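Probable glucarate dehydratase (Mycobacterium smegmatis str. MC2 155, PDB 3VDG) probably dehydrates glucarate, acting as a metal-dependent lyase of the enolase superfamily. Local coordinates at residues G161-Y172 / A360-T371; H81-I92 / V131-F139. All blocks are in the same frame, centred on the assembly; numbering follows the deposited sequence. Where two conformers were deposited one is given.

Contact 1. Residues G161-Y172 / A360-T371; sequences GAVRDAVPFSAY and AATPNLTYACDT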
loop_
_atom_site.group_PDB
_atom_site.type_symbol
_atom_site.label_atom_id
_atom_site.label_comp_id
_atom_site.label_asym_id
_atom_site.label_seq_id
_atom_site.Cartn_x
_atom_site.Cartn_y
_atom_site.Cartn_z
ATOM N N GLY A 161 -4.852 -2.985 -11.372
ATOM C CA GLY A 161 -5.022 -3.769 -12.578
ATOM C C GLY A 161 -4.244 -5.069 -12.568
ATOM O O GLY A 161 -3.167 -5.165 -11.974
ATOM N N ALA A 162 -4.795 -6.070 -13.242
ATOM C CA ALA A 162 -4.152 -7.376 -13.376
ATOM C C ALA A 162 -2.781 -7.207 -14.011
ATOM O O ALA A 162 -2.600 -6.366 -14.900
ATOM C CB ALA A 162 -5.006 -8.299 -14.241
ATOM N N VAL A 163 -1.826 -8.017 -13.565
ATOM C CA VAL A 163 -0.545 -8.126 -14.258
ATOM C C VAL A 163 -0.389 -9.521 -14.883
ATOM O O VAL A 163 0.600 -9.780 -15.561
ATOM C CB VAL A 163 0.668 -7.842 -13.339
ATOM C CG1 VAL A 163 0.583 -6.435 -12.772
ATOM C CG2 VAL A 163 0.764 -8.876 -12.215
ATOM N N ARG A 164 -1.347 -10.414 -14.637
ATOM C CA ARG A 164 -1.325 -11.782 -15.205
ATOM C C ARG A 164 -2.775 -12.190 -15.450
ATOM O O ARG A 164 -3.674 -11.694 -14.766
ATOM C CB ARG A 164 -0.606 -12.783 -14.280
ATOM C CG ARG A 164 -1.155 -12.850 -12.844
ATOM C CD ARG A 164 -0.283 -13.713 -11.924
ATOM N NE ARG A 164 1.078 -13.193 -11.747
ATOM C CZ ARG A 164 1.435 -12.281 -10.842
ATOM N NH1 ARG A 164 2.690 -11.873 -10.787
ATOM N NH2 ARG A 164 0.540 -11.754 -10.001
ATOM N N ASP A 165 -3.020 -13.075 -16.416
ATOM C CA ASP A 165 -4.413 -13.375 -16.736
ATOM C C ASP A 165 -4.962 -14.565 -15.950
ATOM O O ASP A 165 -6.166 -14.817 -15.958
ATOM C CB ASP A 165 -4.646 -13.524 -18.251
ATOM C CG ASP A 165 -3.970 -14.747 -18.838
ATOM O OD1 ASP A 165 -4.112 -14.966 -20.061
ATOM O OD2 ASP A 165 -3.303 -15.490 -18.088
ATOM N N ALA A 166 -4.094 -15.270 -15.237
ATOM C CA ALA A 166 -4.513 -16.471 -14.517
ATOM C C ALA A 166 -3.649 -16.612 -13.277
ATOM O O ALA A 166 -2.498 -16.211 -13.288
ATOM C CB ALA A 166 -4.317 -17.696 -15.412
ATOM N N VAL A 167 -4.200 -17.193 -12.222
ATOM C CA VAL A 167 -3.471 -17.324 -10.958
ATOM C C VAL A 167 -3.197 -18.806 -10.649
ATOM O O VAL A 167 -4.123 -19.598 -10.541
ATOM C CB VAL A 167 -4.287 -16.728 -9.804
ATOM C CG1 VAL A 167 -3.581 -16.990 -8.475
ATOM C CG2 VAL A 167 -4.464 -15.220 -10.024
ATOM N N PRO A 168 -1.916 -19.173 -10.503
ATOM C CA PRO A 168 -1.558 -20.566 -10.212
ATOM C C PRO A 168 -1.740 -20.908 -8.735
ATOM O O PRO A 168 -1.451 -20.080 -7.866
ATOM C CB PRO A 168 -0.072 -20.641 -10.621
ATOM C CG PRO A 168 0.422 -19.242 -10.504
ATOM C CD PRO A 168 -0.746 -18.355 -10.866
ATOM N N PHE A 169 -2.248 -22.109 -8.468
ATOM C CA PHE A 169 -2.458 -22.588 -7.117
ATOM C C PHE A 169 -1.669 -23.875 -6.895
ATOM O O PHE A 169 -1.245 -24.539 -7.853
ATOM C CB PHE A 169 -3.933 -22.853 -6.858
ATOM C CG PHE A 169 -4.754 -21.604 -6.716
ATOM C CD1 PHE A 169 -5.090 -21.111 -5.456
ATOM C CD2 PHE A 169 -5.189 -20.918 -7.844
ATOM C CE1 PHE A 169 -5.844 -19.944 -5.319
ATOM C CE2 PHE A 169 -5.948 -19.760 -7.716
ATOM C CZ PHE A 169 -6.270 -19.270 -6.456
ATOM N N SER A 170 -1.476 -24.223 -5.627
ATOM C CA SER A 170 -0.766 -25.461 -5.283
ATOM C C SER A 170 -1.741 -26.573 -4.909
ATOM O O SER A 170 -2.906 -26.317 -4.602
ATOM C CB SER A 170 0.199 -25.217 -4.126
ATOM O OG SER A 170 -0.514 -24.766 -2.993
ATOM N N ALA A 171 -1.252 -27.812 -4.961
ATOM C CA ALA A 171 -1.969 -28.982 -4.459
ATOM C C ALA A 171 -1.700 -29.029 -2.947
ATOM O O ALA A 171 -0.546 -29.142 -2.526
ATOM C CB ALA A 171 -1.384 -30.234 -5.116
ATOM N N TYR A 172 -2.749 -28.930 -2.137
ATOM C CA TYR A 172 -2.594 -28.861 -0.686
ATOM C C TYR A 172 -2.860 -30.261 -0.103
ATOM O O TYR A 172 -4.006 -30.640 0.094
ATOM C CB TYR A 172 -3.598 -27.842 -0.115
ATOM C CG TYR A 172 -3.217 -27.260 1.239
ATOM C CD1 TYR A 172 -2.412 -27.972 2.130
ATOM C CD2 TYR A 172 -3.682 -26.005 1.632
ATOM C CE1 TYR A 172 -2.067 -27.448 3.368
ATOM C CE2 TYR A 172 -3.338 -25.471 2.872
ATOM C CZ TYR A 172 -2.538 -26.197 3.734
ATOM O OH TYR A 172 -2.194 -25.673 4.958
ATOM N N ALA A 360 -4.002 -11.736 -8.998
ATOM C CA ALA A 360 -3.827 -11.288 -10.377
ATOM C C ALA A 360 -3.192 -9.893 -10.441
ATOM O O ALA A 360 -2.406 -9.612 -11.353
ATOM C CB ALA A 360 -5.153 -11.309 -11.118
ATOM N N ALA A 361 -3.543 -9.031 -9.480
ATOM C CA ALA A 361 -3.113 -7.624 -9.445
ATOM C C ALA A 361 -1.828 -7.365 -8.661
ATOM O O ALA A 361 -1.419 -6.219 -8.481
ATOM C CB ALA A 361 -4.238 -6.753 -8.880
ATOM N N THR A 362 -1.196 -8.420 -8.168
ATOM C CA THR A 362 -0.026 -8.245 -7.307
ATOM C C THR A 362 1.238 -8.660 -8.059
ATOM O O THR A 362 1.475 -9.841 -8.266
ATOM C CB THR A 362 -0.179 -9.076 -6.024
ATOM O OG1 THR A 362 -1.366 -8.653 -5.348
ATOM C CG2 THR A 362 1.023 -8.860 -5.084
ATOM N N PRO A 363 2.056 -7.682 -8.466
ATOM C CA PRO A 363 3.222 -8.020 -9.295
ATOM C C PRO A 363 4.141 -9.048 -8.617
ATOM O O PRO A 363 4.602 -9.985 -9.270
ATOM C CB PRO A 363 3.943 -6.664 -9.484
ATOM C CG PRO A 363 2.904 -5.633 -9.179
ATOM C CD PRO A 363 1.942 -6.237 -8.195
ATOM N N ASN A 364 4.384 -8.894 -7.313
ATOM C CA ASN A 364 5.370 -9.757 -6.624
ATOM C C ASN A 364 4.775 -11.027 -5.987
ATOM O O ASN A 364 5.449 -11.710 -5.208
ATOM C CB ASN A 364 6.198 -8.969 -5.586
ATOM C CG ASN A 364 5.325 -8.299 -4.523
ATOM O OD1 ASN A 364 4.245 -7.810 -4.830
ATOM N ND2 ASN A 364 5.803 -8.259 -3.269
ATOM N N LEU A 365 3.520 -11.348 -6.294
ATOM C CA LEU A 365 2.956 -12.623 -5.812
ATOM C C LEU A 365 3.177 -13.650 -6.895
ATOM O O LEU A 365 2.313 -13.848 -7.747
ATOM C CB LEU A 365 1.467 -12.524 -5.473
ATOM C CG LEU A 365 1.039 -13.533 -4.386
ATOM C CD1 LEU A 365 -0.384 -13.296 -3.898
ATOM C CD2 LEU A 365 1.212 -14.972 -4.852
ATOM N N THR A 366 4.350 -14.283 -6.868
ATOM C CA THR A 366 4.752 -15.193 -7.933
ATOM C C THR A 366 4.723 -16.670 -7.519
ATOM O O THR A 366 4.666 -17.546 -8.383
ATOM C CB THR A 366 6.150 -14.822 -8.461
ATOM O OG1 THR A 366 7.052 -14.704 -7.352
ATOM C CG2 THR A 366 6.080 -13.483 -9.202
ATOM N N TYR A 367 4.760 -16.945 -6.214
ATOM C CA TYR A 367 4.537 -18.305 -5.720
ATOM C C TYR A 367 3.102 -18.740 -5.973
ATOM O O TYR A 367 2.174 -17.931 -5.927
ATOM C CB TYR A 367 4.808 -18.406 -4.215
ATOM C CG TYR A 367 6.255 -18.286 -3.811
ATOM C CD1 TYR A 367 7.187 -19.256 -4.174
ATOM C CD2 TYR A 367 6.692 -17.208 -3.061
ATOM C CE1 TYR A 367 8.521 -19.142 -3.808
ATOM C CE2 TYR A 367 8.014 -17.097 -2.673
ATOM C CZ TYR A 367 8.922 -18.066 -3.047
ATOM O OH TYR A 367 10.231 -17.936 -2.667
ATOM N N ALA A 368 2.896 -20.026 -6.224
ATOM C CA ALA A 368 1.544 -20.529 -6.379
ATOM C C ALA A 368 0.788 -20.316 -5.058
ATOM O O ALA A 368 1.368 -20.502 -3.993
ATOM C CB ALA A 368 1.597 -22.009 -6.745
ATOM N N CYS A 369 -0.486 -19.925 -5.113
ATOM C CA CYS A 369 -1.297 -19.735 -3.898
ATOM C C CYS A 369 -1.802 -21.056 -3.320
ATOM O O CYS A 369 -2.192 -21.955 -4.057
ATOM C CB CYS A 369 -2.533 -18.857 -4.194
ATOM S SG CYS A 369 -2.136 -17.173 -4.761
ATOM N N ASP A 370 -1.843 -21.157 -1.996
ATOM C CA ASP A 370 -2.546 -22.276 -1.354
ATOM C C ASP A 370 -4.057 -22.175 -1.585
ATOM O O ASP A 370 -4.611 -21.079 -1.651
ATOM C CB ASP A 370 -2.298 -22.245 0.158
ATOM C CG ASP A 370 -0.844 -22.590 0.536
ATOM O OD1 ASP A 370 -0.085 -23.071 -0.325
ATOM O OD2 ASP A 370 -0.483 -22.398 1.714
ATOM N N THR A 371 -4.726 -23.318 -1.696
ATOM C CA THR A 371 -6.186 -23.347 -1.608
ATOM C C THR A 371 -6.605 -24.708 -1.064
ATOM O O THR A 371 -5.913 -25.699 -1.280
ATOM C CB THR A 371 -6.860 -23.127 -2.979
ATOM O OG1 THR A 371 -8.289 -23.194 -2.834
ATOM C CG2 THR A 371 -6.399 -24.197 -3.982
HETATM O O HOH W 1 -0.163 -17.482 -7.425
HETATM O O HOH W 2 -5.054 -27.523 -3.296
#
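Arg164 lays its guanidinium group against the backbone turn at Thr362-Leu365. The chain bends at chi3 (63°), and this folds the end of the side chain back onto the turn. Arg164 NH2 gives a nearly straight hydrogen bond to Thr362 O at 2.7 Å. Arg164 NH1 reaches Pro363 O at 3.1 Å by a more bent one. Both oxygens lie in the guanidinium plane, but each donor sits above the plane of its carbonyl. Leu365 N, the closing donor of this type I turn, approaches Thr362 O from the opposite face to NH2. Leu365 O and Val163 CG2 lie over opposite guanidinium faces, toward the rim; with the in-plane bonds they fix its rotation. Close by, Val163 N bonds to Ala360 O at 2.8 Å. Gly161 O bonds to Asn101 of the second subunit, which places this end at the dimer interface.

The enolase superfamily has a modified TIM barrel, and strand 166-174 is the first of its parallel strands. Segment 360-371 runs between that strand and strand 339-342, where it helps close the barrel. A single bridge joins Phe169 and Cys369. Cys369 N bonds to Pro168 O, and Ser170 N to Cys369 O at 2.8 Å. Cys369 SG makes a distant sulfur-aromatic contact above the Phe169 ring face, 5.0 Å from its centroid. Phe169 CD1 meets Cys369 CB at 3.6 Å, while Asp370 O lies in plane at the edge. Thr371 crosses Phe169 at about a right angle and sets CG2 against CD1. Val167 CG1 packs on Cys369 SG at 4.0 Å. Asp370 turns its carboxylate to Lys214 and Arg242, in salt bridges. Tyr172 has Thr371 O at its ring edge; its OH bonds to Lys216, and bound acetate and formate lie near its side chain.

Contact 2. Residues H81-I92 / V131-F139; sequences HLERLQAAAHAI and VVDRVFSPF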
loop_
_atom_site.group_PDB
_atom_site.type_symbol
_atom_site.label_atom_id
_atom_site.label_comp_id
_atom_site.label_asym_id
_atom_site.label_seq_id
_atom_site.Cartn_x
_atom_site.Cartn_y
_atom_site.Cartn_z
ATOM N N HIS A 81 -17.278 -14.290 16.358
ATOM C CA HIS A 81 -17.077 -13.570 15.095
ATOM C C HIS A 81 -18.398 -13.146 14.486
ATOM O O HIS A 81 -18.524 -12.038 13.989
ATOM C CB HIS A 81 -16.275 -14.437 14.107
ATOM C CG HIS A 81 -15.712 -13.671 12.918
ATOM N ND1 HIS A 81 -14.882 -12.622 13.057
ATOM C CD2 HIS A 81 -15.849 -13.884 11.538
ATOM C CE1 HIS A 81 -14.519 -12.161 11.830
ATOM N NE2 HIS A 81 -15.120 -12.933 10.904
ATOM N N LEU A 82 -19.400 -14.020 14.504
ATOM C CA LEU A 82 -20.737 -13.651 14.004
ATOM C C LEU A 82 -21.332 -12.437 14.725
ATOM O O LEU A 82 -21.969 -11.567 14.100
ATOM C CB LEU A 82 -21.710 -14.831 14.109
ATOM C CG LEU A 82 -21.418 -16.032 13.214
ATOM C CD1 LEU A 82 -22.494 -17.086 13.426
ATOM C CD2 LEU A 82 -21.363 -15.617 11.748
ATOM N N GLU A 83 -21.152 -12.390 16.036
ATOM C CA GLU A 83 -21.579 -11.236 16.837
ATOM C C GLU A 83 -20.822 -9.983 16.431
ATOM O O GLU A 83 -21.404 -8.899 16.343
ATOM C CB GLU A 83 -21.318 -11.479 18.327
ATOM C CG GLU A 83 -22.103 -12.644 18.906
ATOM C CD GLU A 83 -21.711 -12.967 20.339
ATOM O OE1 GLU A 83 -20.797 -12.309 20.884
ATOM O OE2 GLU A 83 -22.322 -13.887 20.923
ATOM N N ARG A 84 -19.515 -10.108 16.227
ATOM C CA ARG A 84 -18.739 -8.946 15.782
ATOM C C ARG A 84 -19.179 -8.479 14.401
ATOM O O ARG A 84 -19.248 -7.274 14.143
ATOM C CB ARG A 84 -17.235 -9.252 15.777
ATOM C CG ARG A 84 -16.654 -9.273 17.194
ATOM C CD ARG A 84 -15.309 -9.983 17.219
ATOM N NE ARG A 84 -14.751 -10.028 18.573
ATOM C CZ ARG A 84 -13.733 -10.800 18.940
ATOM N NH1 ARG A 84 -13.136 -11.597 18.059
ATOM N NH2 ARG A 84 -13.299 -10.766 20.190
ATOM N N LEU A 85 -19.456 -9.426 13.512
ATOM C CA LEU A 85 -19.887 -9.068 12.168
ATOM C C LEU A 85 -21.209 -8.289 12.246
ATOM O O LEU A 85 -21.411 -7.337 11.500
ATOM C CB LEU A 85 -20.058 -10.302 11.294
ATOM C CG LEU A 85 -18.782 -11.065 10.937
ATOM C CD1 LEU A 85 -19.140 -12.356 10.214
ATOM C CD2 LEU A 85 -17.862 -10.192 10.095
ATOM N N GLN A 86 -22.087 -8.689 13.137
ATOM C CA GLN A 86 -23.385 -7.998 13.306
ATOM C C GLN A 86 -23.154 -6.587 13.829
ATOM O O GLN A 86 -23.747 -5.688 13.361
ATOM C CB GLN A 86 -24.310 -8.776 14.256
ATOM C CG GLN A 86 -24.866 -10.049 13.647
ATOM C CD GLN A 86 -25.741 -9.769 12.438
ATOM O OE1 GLN A 86 -26.502 -8.800 12.424
ATOM N NE2 GLN A 86 -25.635 -10.608 11.419
ATOM N N ALA A 87 -22.266 -6.414 14.782
ATOM C CA ALA A 87 -21.966 -5.085 15.302
ATOM C C ALA A 87 -21.334 -4.177 14.213
ATOM O O ALA A 87 -21.638 -2.987 14.127
ATOM C CB ALA A 87 -21.063 -5.184 16.523
ATOM N N ALA A 88 -20.489 -4.759 13.370
ATOM C CA ALA A 88 -19.843 -4.035 12.276
ATOM C C ALA A 88 -20.880 -3.596 11.269
ATOM O O ALA A 88 -20.882 -2.453 10.820
ATOM C CB ALA A 88 -18.805 -4.928 11.584
ATOM N N ALA A 89 -21.744 -4.526 10.888
ATOM C CA ALA A 89 -22.795 -4.231 9.917
ATOM C C ALA A 89 -23.629 -3.041 10.383
ATOM O O ALA A 89 -23.949 -2.145 9.591
ATOM C CB ALA A 89 -23.682 -5.453 9.712
ATOM N N HIS A 90 -23.981 -3.019 11.665
ATOM C CA HIS A 90 -24.800 -1.926 12.202
ATOM C C HIS A 90 -24.055 -0.618 12.145
ATOM O O HIS A 90 -24.616 0.431 11.794
ATOM C CB HIS A 90 -25.245 -2.235 13.636
ATOM C CG HIS A 90 -26.057 -1.130 14.276
ATOM N ND1 HIS A 90 -27.355 -0.919 13.978
ATOM C CD2 HIS A 90 -25.712 -0.174 15.230
ATOM C CE1 HIS A 90 -27.815 0.123 14.695
ATOM N NE2 HIS A 90 -26.809 0.580 15.460
ATOM N N ALA A 91 -22.765 -0.662 12.461
ATOM C CA ALA A 91 -21.928 0.546 12.504
ATOM C C ALA A 91 -21.714 1.228 11.151
ATOM O O ALA A 91 -21.394 2.420 11.089
ATOM C CB ALA A 91 -20.561 0.211 13.116
ATOM N N ILE A 92 -21.836 0.486 10.062
ATOM C CA ILE A 92 -21.447 1.062 8.759
ATOM C C ILE A 92 -22.626 1.391 7.861
ATOM O O ILE A 92 -22.433 1.859 6.750
ATOM C CB ILE A 92 -20.448 0.168 7.999
ATOM C CG1 ILE A 92 -21.094 -1.164 7.653
ATOM C CG2 ILE A 92 -19.227 -0.073 8.871
ATOM C CD1 ILE A 92 -20.181 -2.059 6.820
ATOM N N VAL A 131 -8.133 -8.264 15.349
ATOM C CA VAL A 131 -9.570 -8.515 15.364
ATOM C C VAL A 131 -10.296 -7.561 14.412
ATOM O O VAL A 131 -11.211 -7.971 13.702
ATOM C CB VAL A 131 -10.176 -8.382 16.771
ATOM C CG1 VAL A 131 -11.698 -8.474 16.690
ATOM C CG2 VAL A 131 -9.638 -9.485 17.673
ATOM N N VAL A 132 -9.884 -6.299 14.389
ATOM C CA VAL A 132 -10.520 -5.322 13.519
ATOM C C VAL A 132 -10.357 -5.763 12.059
ATOM O O VAL A 132 -11.306 -5.760 11.270
ATOM C CB VAL A 132 -9.945 -3.919 13.734
ATOM C CG1 VAL A 132 -10.393 -2.970 12.629
ATOM C CG2 VAL A 132 -10.389 -3.387 15.097
ATOM N N ASP A 133 -9.152 -6.175 11.701
ATOM C CA ASP A 133 -8.924 -6.606 10.308
ATOM C C ASP A 133 -9.742 -7.828 9.883
ATOM O O ASP A 133 -10.233 -7.866 8.761
ATOM C CB ASP A 133 -7.430 -6.741 10.001
ATOM C CG ASP A 133 -6.750 -5.367 9.798
ATOM O OD1 ASP A 133 -7.399 -4.422 9.280
ATOM O OD2 ASP A 133 -5.560 -5.221 10.149
ATOM N N ARG A 134 -9.889 -8.819 10.764
ATOM C CA ARG A 134 -10.710 -9.989 10.463
ATOM C C ARG A 134 -12.179 -9.611 10.276
ATOM O O ARG A 134 -12.871 -10.199 9.445
ATOM C CB ARG A 134 -10.579 -11.043 11.574
ATOM C CG ARG A 134 -9.349 -11.929 11.428
ATOM C CD ARG A 134 -9.258 -12.925 12.576
ATOM N NE ARG A 134 -8.852 -12.244 13.800
ATOM C CZ ARG A 134 -8.675 -12.851 14.970
ATOM N NH1 ARG A 134 -8.872 -14.166 15.092
ATOM N NH2 ARG A 134 -8.289 -12.136 16.015
ATOM N N VAL A 135 -12.656 -8.638 11.055
ATOM C CA VAL A 135 -14.067 -8.219 10.959
ATOM C C VAL A 135 -14.308 -7.319 9.748
ATOM O O VAL A 135 -15.287 -7.480 9.048
ATOM C CB VAL A 135 -14.537 -7.543 12.259
ATOM C CG1 VAL A 135 -15.974 -7.054 12.110
ATOM C CG2 VAL A 135 -14.408 -8.534 13.426
ATOM N N PHE A 136 -13.364 -6.414 9.484
ATOM C CA PHE A 136 -13.443 -5.472 8.364
ATOM C C PHE A 136 -13.336 -6.203 7.031
ATOM O O PHE A 136 -14.047 -5.891 6.075
ATOM C CB PHE A 136 -12.311 -4.441 8.525
ATOM C CG PHE A 136 -12.085 -3.532 7.334
ATOM C CD1 PHE A 136 -13.104 -2.736 6.822
ATOM C CD2 PHE A 136 -10.810 -3.414 6.776
ATOM C CE1 PHE A 136 -12.872 -1.883 5.745
ATOM C CE2 PHE A 136 -10.572 -2.567 5.704
ATOM C CZ PHE A 136 -11.606 -1.794 5.188
ATOM N N SER A 137 -12.448 -7.190 6.972
ATOM C CA SER A 137 -12.172 -7.867 5.710
ATOM C C SER A 137 -13.391 -8.174 4.804
ATOM O O SER A 137 -13.438 -7.715 3.658
ATOM C CB SER A 137 -11.371 -9.152 5.975
ATOM O OG SER A 137 -11.112 -9.803 4.754
ATOM N N PRO A 138 -14.367 -8.981 5.284
ATOM C CA PRO A 138 -15.473 -9.334 4.381
ATOM C C PRO A 138 -16.304 -8.132 3.919
ATOM O O PRO A 138 -16.854 -8.138 2.806
ATOM C CB PRO A 138 -16.358 -10.259 5.239
ATOM C CG PRO A 138 -16.031 -9.889 6.654
ATOM C CD PRO A 138 -14.541 -9.576 6.625
ATOM N N PHE A 139 -16.407 -7.111 4.758
ATOM C CA PHE A 139 -17.132 -5.909 4.345
ATOM C C PHE A 139 -16.355 -5.137 3.296
ATOM O O PHE A 139 -16.940 -4.586 2.356
ATOM C CB PHE A 139 -17.464 -5.023 5.539
ATOM C CG PHE A 139 -18.406 -5.671 6.497
ATOM C CD1 PHE A 139 -19.764 -5.766 6.197
ATOM C CD2 PHE A 139 -17.933 -6.229 7.675
ATOM C CE1 PHE A 139 -20.641 -6.410 7.060
ATOM C CE2 PHE A 139 -18.813 -6.862 8.553
ATOM C CZ PHE A 139 -20.166 -6.943 8.246
#
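Val131 CG1 lies over one face of the Arg84 guanidinium, 3.5 Å above its plane and offset toward the rim. The two side chains cross at about a right angle. The Arg84 chain, extended from CG to NE, runs CD and NE along the same methyl. Its NH2 forms a salt bridge with Asp118. The His81 ring presents an edge: Arg134 O lies near the ring plane, 3.5 Å from His81 CE1. Leu85 CG of its own helix sits over one face. CG of His81 is anti to the backbone N (chi1 -165°), and the ring swings toward helix 131-151; NE2 bonds to Thr75. The Phe139 ring also receives a carbonyl at its edge, with Phe139 CZ 3.5 Å from Leu85 O.

Both helices belong to the alpha+beta capping domain found in the enolase superfamily. Their segments cross at -63°, with the axes 9.7 Å apart at closest approach. The packing is knobs-into-holes. Val135 enters the hole formed by His81, Arg84, Leu85 and Ala88. Val135 CG1 meets Ala88 CB at 3.6 Å. Its other methyl, CG2, rests on Arg84 CB. Phe139 fills the next hole, among Leu85, Ala88, Ala89 and Ile92. Phe139 CE2 touches Ala88 CB and Leu85 CD2, while Ile92 CD1 approaches Phe139 CD1 obliquely at 3.8 Å. Pro138, at a kink in its helix, sets CG against Leu85 CD2 at 3.9 Å. Strands 30-41 and 55-65 pack against this same region, through Ala33 and Ile61 on Phe139.

How the contacts relate
Both contacts are largely buried, but they lie in different domains. Contact 2 is within the capping domain and pairs two helices by side-chain packing. Contact 1 belongs to the barrel, where backbone bonds, an arginine on a turn and bridging waters do much of the joining. One end of contact 1 reaches the second subunit, while no other chain touches contact 2. The two hold different elements, although helix 131-151 leads along the chain to strand 166-174. Their centres are 27 Å apart and their nearest atoms about 14 Å. An arginine takes part in each, but only that of contact 1 hydrogen-bonds across; that of contact 2 finds its salt bridge outside the pair.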